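Local coordinates for protein citrate synthase (Sulfolobus solfataricus, PDB 1O7X) that belongs to the citrate synthase family, as a mostly helical enzyme whose two identical subunits pair into a dimer, at residues F110-N115 with V194-L199; S200-S205 with A344-Y349. All blocks are in the same frame, centred on the assembly; numbering follows the deposited sequence.

Overall arrangement
The two contacts lie next to each other, with centres about 6 Å apart, and run in series: contact 1 closes at the end of helix 187-197, and contact 2 opens in the turn that leads straight into helix 202-213. In contact 1 the loop between helices 92-106 and 116-138 meets the end of helix 187-197; in contact 2 the start of helix 202-213 meets the long helix 330-352. Apolar packing carries one contact into the other, with Trp112 CH2 lying 3.7 Å from Met202 CG and Ala196 CB 3.7 Å from Ile346 CB. Both also touch the second subunit, so this corner connects internal helix packing with the dimer interface.

Contact 1: residues F110-N115 with V194-L199; sequences FKWKEN and VAASTL
The indole of Trp112 has a neighbour over each face. Leu199 covers one with its CD2 methyl, which lies 3.9 Å from Trp112 CD1. On the opposite face stands Phe110, its ring nearly perpendicular to the indole and its CE2 atom 3.7 Å above the indole plane, displaced toward the rim; seen from Phe110, Trp112 NE1 lies in plane at the ring edge. In the indole plane, at the pyrrole edge, sits the carbonyl oxygen of Leu199, with Leu199 O 3.5 Å from Trp112 NE1. The indole N-H is instead hydrogen-bonded to the next carbonyl along, that of Ser200, which would limit the rotation of the ring. Leu199 also brings its CB to 3.8 Å from Trp112 CD1, the two side chains meeting at a slant. Further along the ring, Trp112 CZ2 approaches Ala196 CB obliquely at 4.2 Å. With CG anti to the carbonyl carbon (chi1 -80°), the Trp112 side chain reaches out of its loop toward the helix end. Val350 and Ile346 of helix 330-352 also pack against the indole, while Thr198 reaches across to the second subunit, near its Ala212. The surface Trp112 meets is the end of helix 187-197, where Leu199 leaves helical geometry with a positive phi of 76° and its N bonds back to Ala196 O at 2.8 Å. Here a loop tryptophan docks on a Schellman motif, the C-terminal end of one helix in the helical citrate synthase fold, just before the turn into the next helix.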
loop_
_atom_site.group_PDB
_atom_site.type_symbol
_atom_site.label_atom_id
_atom_site.label_comp_id
_atom_site.label_asym_id
_atom_site.label_seq_id
_atom_site.Cartn_x
_atom_site.Cartn_y
_atom_site.Cartn_z
ATOM N N PHE A 110 -6.369 16.027 7.570
ATOM C CA PHE A 110 -5.906 15.031 8.531
ATOM C C PHE A 110 -4.541 15.375 9.110
ATOM O O PHE A 110 -3.648 15.814 8.399
ATOM C CB PHE A 110 -5.927 13.599 7.948
ATOM C CG PHE A 110 -5.425 12.656 9.020
ATOM C CD1 PHE A 110 -6.210 12.388 10.128
ATOM C CD2 PHE A 110 -4.147 12.132 8.950
ATOM C CE1 PHE A 110 -5.739 11.565 11.132
ATOM C CE2 PHE A 110 -3.677 11.314 9.957
ATOM C CZ PHE A 110 -4.473 11.025 11.045
ATOM N N LYS A 111 -4.365 15.130 10.403
ATOM C CA LYS A 111 -3.118 15.428 11.082
ATOM C C LYS A 111 -2.755 14.388 12.126
ATOM O O LYS A 111 -3.453 14.344 13.147
ATOM C CB LYS A 111 -3.326 16.764 11.824
ATOM C CG LYS A 111 -2.221 17.782 11.647
ATOM C CD LYS A 111 -2.618 18.842 10.614
ATOM C CE LYS A 111 -1.770 20.100 10.731
ATOM N NZ LYS A 111 -1.623 20.537 12.154
ATOM N N TRP A 112 -1.707 13.593 11.980
ATOM C CA TRP A 112 -1.345 12.667 13.047
ATOM C C TRP A 112 -1.267 13.404 14.381
ATOM O O TRP A 112 -1.026 14.607 14.462
ATOM C CB TRP A 112 0.007 11.987 12.806
ATOM C CG TRP A 112 -0.166 10.861 11.837
ATOM C CD1 TRP A 112 0.107 10.838 10.503
ATOM C CD2 TRP A 112 -0.735 9.580 12.149
ATOM N NE1 TRP A 112 -0.231 9.623 9.968
ATOM C CE2 TRP A 112 -0.740 8.828 10.951
ATOM C CE3 TRP A 112 -1.225 9.010 13.329
ATOM C CZ2 TRP A 112 -1.210 7.525 10.897
ATOM C CZ3 TRP A 112 -1.701 7.713 13.266
ATOM C CH2 TRP A 112 -1.675 6.990 12.062
ATOM N N LYS A 113 -1.430 12.654 15.458
ATOM C CA LYS A 113 -1.289 13.142 16.804
ATOM C C LYS A 113 -2.140 14.365 17.113
ATOM O O LYS A 113 -1.637 15.365 17.636
ATOM C CB LYS A 113 0.183 13.460 17.115
ATOM C CG LYS A 113 1.093 12.250 17.137
ATOM C CD LYS A 113 2.441 12.569 17.755
ATOM C CE LYS A 113 3.460 13.094 16.770
ATOM N NZ LYS A 113 4.340 14.159 17.355
ATOM N N GLU A 114 -3.406 14.358 16.777
ATOM C CA GLU A 114 -4.344 15.407 17.102
ATOM C C GLU A 114 -5.470 14.586 17.780
ATOM O O GLU A 114 -5.553 14.520 18.997
ATOM C CB GLU A 114 -4.943 16.192 15.977
ATOM C CG GLU A 114 -4.128 17.205 15.216
ATOM C CD GLU A 114 -5.013 18.258 14.559
ATOM O OE1 GLU A 114 -6.224 17.999 14.362
ATOM O OE2 GLU A 114 -4.493 19.361 14.258
ATOM N N ASN A 115 -6.117 13.767 16.950
ATOM C CA ASN A 115 -7.192 12.923 17.448
ATOM C C ASN A 115 -7.268 11.552 16.801
ATOM O O ASN A 115 -8.322 11.104 16.339
ATOM C CB ASN A 115 -8.475 13.743 17.249
ATOM C CG ASN A 115 -9.375 13.737 18.466
ATOM O OD1 ASN A 115 -10.286 14.562 18.561
ATOM N ND2 ASN A 115 -9.145 12.815 19.403
ATOM N N VAL A 194 4.645 0.587 7.281
ATOM C CA VAL A 194 5.510 1.276 6.326
ATOM C C VAL A 194 4.816 2.546 5.858
ATOM O O VAL A 194 5.469 3.588 5.904
ATOM C CB VAL A 194 5.891 0.381 5.138
ATOM C CG1 VAL A 194 6.680 1.138 4.058
ATOM C CG2 VAL A 194 6.643 -0.869 5.602
ATOM N N ALA A 195 3.551 2.521 5.479
ATOM C CA ALA A 195 2.905 3.759 5.022
ATOM C C ALA A 195 2.851 4.805 6.120
ATOM O O ALA A 195 3.316 5.932 5.982
ATOM C CB ALA A 195 1.512 3.533 4.469
ATOM N N ALA A 196 2.331 4.444 7.275
ATOM C CA ALA A 196 2.238 5.321 8.436
ATOM C C ALA A 196 3.618 5.798 8.850
ATOM O O ALA A 196 3.737 6.949 9.289
ATOM C CB ALA A 196 1.504 4.588 9.550
ATOM N N SER A 197 4.711 5.054 8.695
ATOM C CA SER A 197 6.011 5.594 9.068
ATOM C C SER A 197 6.347 6.879 8.332
ATOM O O SER A 197 7.179 7.622 8.848
ATOM C CB SER A 197 7.130 4.591 8.798
ATOM O OG SER A 197 7.504 4.670 7.427
ATOM N N THR A 198 5.818 7.200 7.157
ATOM C CA THR A 198 6.121 8.440 6.460
ATOM C C THR A 198 5.135 9.533 6.841
ATOM O O THR A 198 5.139 10.612 6.263
ATOM C CB THR A 198 6.070 8.290 4.926
ATOM O OG1 THR A 198 4.700 8.170 4.540
ATOM C CG2 THR A 198 6.823 7.051 4.479
ATOM N N LEU A 199 4.180 9.195 7.672
ATOM C CA LEU A 199 3.096 9.975 8.189
ATOM C C LEU A 199 1.984 10.176 7.164
ATOM O O LEU A 199 1.274 11.181 7.171
ATOM C CB LEU A 199 3.493 11.277 8.841
ATOM C CG LEU A 199 4.404 11.253 10.070
ATOM C CD1 LEU A 199 4.444 12.653 10.689
ATOM C CD2 LEU A 199 3.956 10.257 11.129
#

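Contact 2: residues S200-S205 with A344-Y349; sequences SDMYSS and AHIIEY
Met202 lies across the end of Ile346, its CG 4.1 Å from Ile346 CD1, and the two side chains pass at an angle rather than running alongside. With chi2 extended (-173°), Met202 carries its SD to 4.4 Å from Ile347 CD1, one residue further along helix 330-352; the bend at chi3 then turns only CE. The same Ile346 methyl is met a second time, by Ser205: CB of Ser205 lies 4.1 Å from Ile346 CD1, so CD1 touches two residues one turn apart on helix 202-213. Ile346 reaches there with CG1 between its backbone N and carbonyl carbon (chi1 66°) and CD1 extended. The serine hydroxyl turns back to its own helix, Ser205 OG bonding to Asp201 O at 2.6 Å, while Ser205 N reaches that oxygen from the other face of its plane. Asp201 is also the N-cap of this helix: its OD2 accepts from Ser204 N at 2.8 Å, met from above the carboxylate plane, and its OD1 forms a salt bridge with Lys214 of the second subunit. Ala192 of helix 187-197 packs against Ile346 as well. No hydrogen bond crosses between the two segments; polar groups at the helix start bond within their own turn or to the second subunit, and the helices are joined through methyl, methylene and thioether surfaces, an apolar and non-directional contact.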
loop_
_atom_site.group_PDB
_atom_site.type_symbol
_atom_site.label_atom_id
_atom_site.label_comp_id
_atom_site.label_asym_id
_atom_site.label_seq_id
_atom_site.Cartn_x
_atom_site.Cartn_y
_atom_site.Cartn_z
ATOM N N SER A 200 1.814 9.183 6.301
ATOM C CA SER A 200 0.741 9.236 5.312
ATOM C C SER A 200 -0.565 9.149 6.101
ATOM O O SER A 200 -0.568 8.861 7.307
ATOM C CB SER A 200 0.890 8.075 4.325
ATOM O OG SER A 200 -0.229 7.928 3.466
ATOM N N ASP A 201 -1.722 9.317 5.463
ATOM C CA ASP A 201 -2.945 9.279 6.261
ATOM C C ASP A 201 -3.368 7.866 6.616
ATOM O O ASP A 201 -2.809 6.861 6.163
ATOM C CB ASP A 201 -3.932 10.137 5.469
ATOM C CG ASP A 201 -4.335 9.383 4.221
ATOM O OD1 ASP A 201 -3.531 9.436 3.264
ATOM O OD2 ASP A 201 -5.381 8.701 4.314
ATOM N N MET A 202 -4.415 7.719 7.433
ATOM C CA MET A 202 -4.876 6.428 7.924
ATOM C C MET A 202 -5.568 5.677 6.809
ATOM O O MET A 202 -5.339 4.465 6.663
ATOM C CB MET A 202 -5.736 6.541 9.175
ATOM C CG MET A 202 -4.968 7.033 10.386
ATOM S SD MET A 202 -5.871 6.999 11.956
ATOM C CE MET A 202 -7.422 7.683 11.489
ATOM N N TYR A 203 -6.334 6.400 5.988
ATOM C CA TYR A 203 -7.004 5.738 4.857
ATOM C C TYR A 203 -5.958 5.219 3.879
ATOM O O TYR A 203 -6.046 4.092 3.391
ATOM C CB TYR A 203 -7.962 6.624 4.117
ATOM C CG TYR A 203 -9.200 7.056 4.858
ATOM C CD1 TYR A 203 -9.348 8.387 5.233
ATOM C CD2 TYR A 203 -10.226 6.167 5.154
ATOM C CE1 TYR A 203 -10.463 8.824 5.889
ATOM C CE2 TYR A 203 -11.367 6.604 5.814
ATOM C CZ TYR A 203 -11.481 7.935 6.160
ATOM O OH TYR A 203 -12.607 8.387 6.834
ATOM N N SER A 204 -4.890 6.002 3.679
ATOM C CA SER A 204 -3.811 5.502 2.830
ATOM C C SER A 204 -3.112 4.289 3.422
ATOM O O SER A 204 -2.770 3.337 2.705
ATOM C CB SER A 204 -2.877 6.659 2.524
ATOM O OG SER A 204 -3.453 7.467 1.512
ATOM N N SER A 205 -2.903 4.228 4.747
ATOM C CA SER A 205 -2.234 3.063 5.335
ATOM C C SER A 205 -3.104 1.823 5.173
ATOM O O SER A 205 -2.683 0.701 4.907
ATOM C CB SER A 205 -1.859 3.385 6.779
ATOM O OG SER A 205 -1.515 4.752 6.848
ATOM N N ALA A 344 -5.059 0.331 15.414
ATOM C CA ALA A 344 -4.348 0.328 16.682
ATOM C C ALA A 344 -2.837 0.183 16.529
ATOM O O ALA A 344 -2.050 0.732 17.311
ATOM C CB ALA A 344 -4.839 -0.794 17.575
ATOM N N HIS A 345 -2.406 -0.569 15.533
ATOM C CA HIS A 345 -0.981 -0.800 15.291
ATOM C C HIS A 345 -0.265 0.420 14.739
ATOM O O HIS A 345 0.802 0.782 15.264
ATOM C CB HIS A 345 -0.784 -1.997 14.372
ATOM C CG HIS A 345 -0.553 -3.262 15.140
ATOM N ND1 HIS A 345 0.582 -3.450 15.905
ATOM C CD2 HIS A 345 -1.299 -4.382 15.252
ATOM C CE1 HIS A 345 0.525 -4.658 16.440
ATOM N NE2 HIS A 345 -0.595 -5.240 16.056
ATOM N N ILE A 346 -0.877 1.073 13.752
ATOM C CA ILE A 346 -0.238 2.287 13.213
ATOM C C ILE A 346 -0.329 3.388 14.261
ATOM O O ILE A 346 0.652 4.116 14.435
ATOM C CB ILE A 346 -0.798 2.748 11.857
ATOM C CG1 ILE A 346 -2.241 3.204 11.981
ATOM C CG2 ILE A 346 -0.649 1.613 10.845
ATOM C CD1 ILE A 346 -2.937 3.507 10.687
ATOM N N ILE A 347 -1.436 3.451 15.016
ATOM C CA ILE A 347 -1.518 4.476 16.038
ATOM C C ILE A 347 -0.455 4.223 17.109
ATOM O O ILE A 347 0.284 5.140 17.492
ATOM C CB ILE A 347 -2.911 4.655 16.659
ATOM C CG1 ILE A 347 -3.942 4.908 15.574
ATOM C CG2 ILE A 347 -2.867 5.836 17.651
ATOM C CD1 ILE A 347 -5.351 5.262 15.954
ATOM N N GLU A 348 -0.317 2.973 17.553
ATOM C CA GLU A 348 0.689 2.668 18.571
ATOM C C GLU A 348 2.070 3.068 18.063
ATOM O O GLU A 348 2.889 3.587 18.804
ATOM C CB GLU A 348 0.650 1.192 18.956
ATOM C CG GLU A 348 1.813 0.741 19.821
ATOM C CD GLU A 348 1.594 -0.653 20.375
ATOM O OE1 GLU A 348 1.541 -1.592 19.558
ATOM O OE2 GLU A 348 1.475 -0.821 21.615
ATOM N N TYR A 349 2.316 2.745 16.792
ATOM C CA TYR A 349 3.559 3.058 16.103
ATOM C C TYR A 349 3.835 4.547 15.993
ATOM O O TYR A 349 4.878 4.990 16.456
ATOM C CB TYR A 349 3.544 2.391 14.719
ATOM C CG TYR A 349 4.904 2.438 14.058
ATOM C CD1 TYR A 349 5.894 1.559 14.446
ATOM C CD2 TYR A 349 5.199 3.388 13.077
ATOM C CE1 TYR A 349 7.142 1.587 13.867
ATOM C CE2 TYR A 349 6.452 3.417 12.494
ATOM C CZ TYR A 349 7.416 2.512 12.879
ATOM O OH TYR A 349 8.667 2.545 12.325
#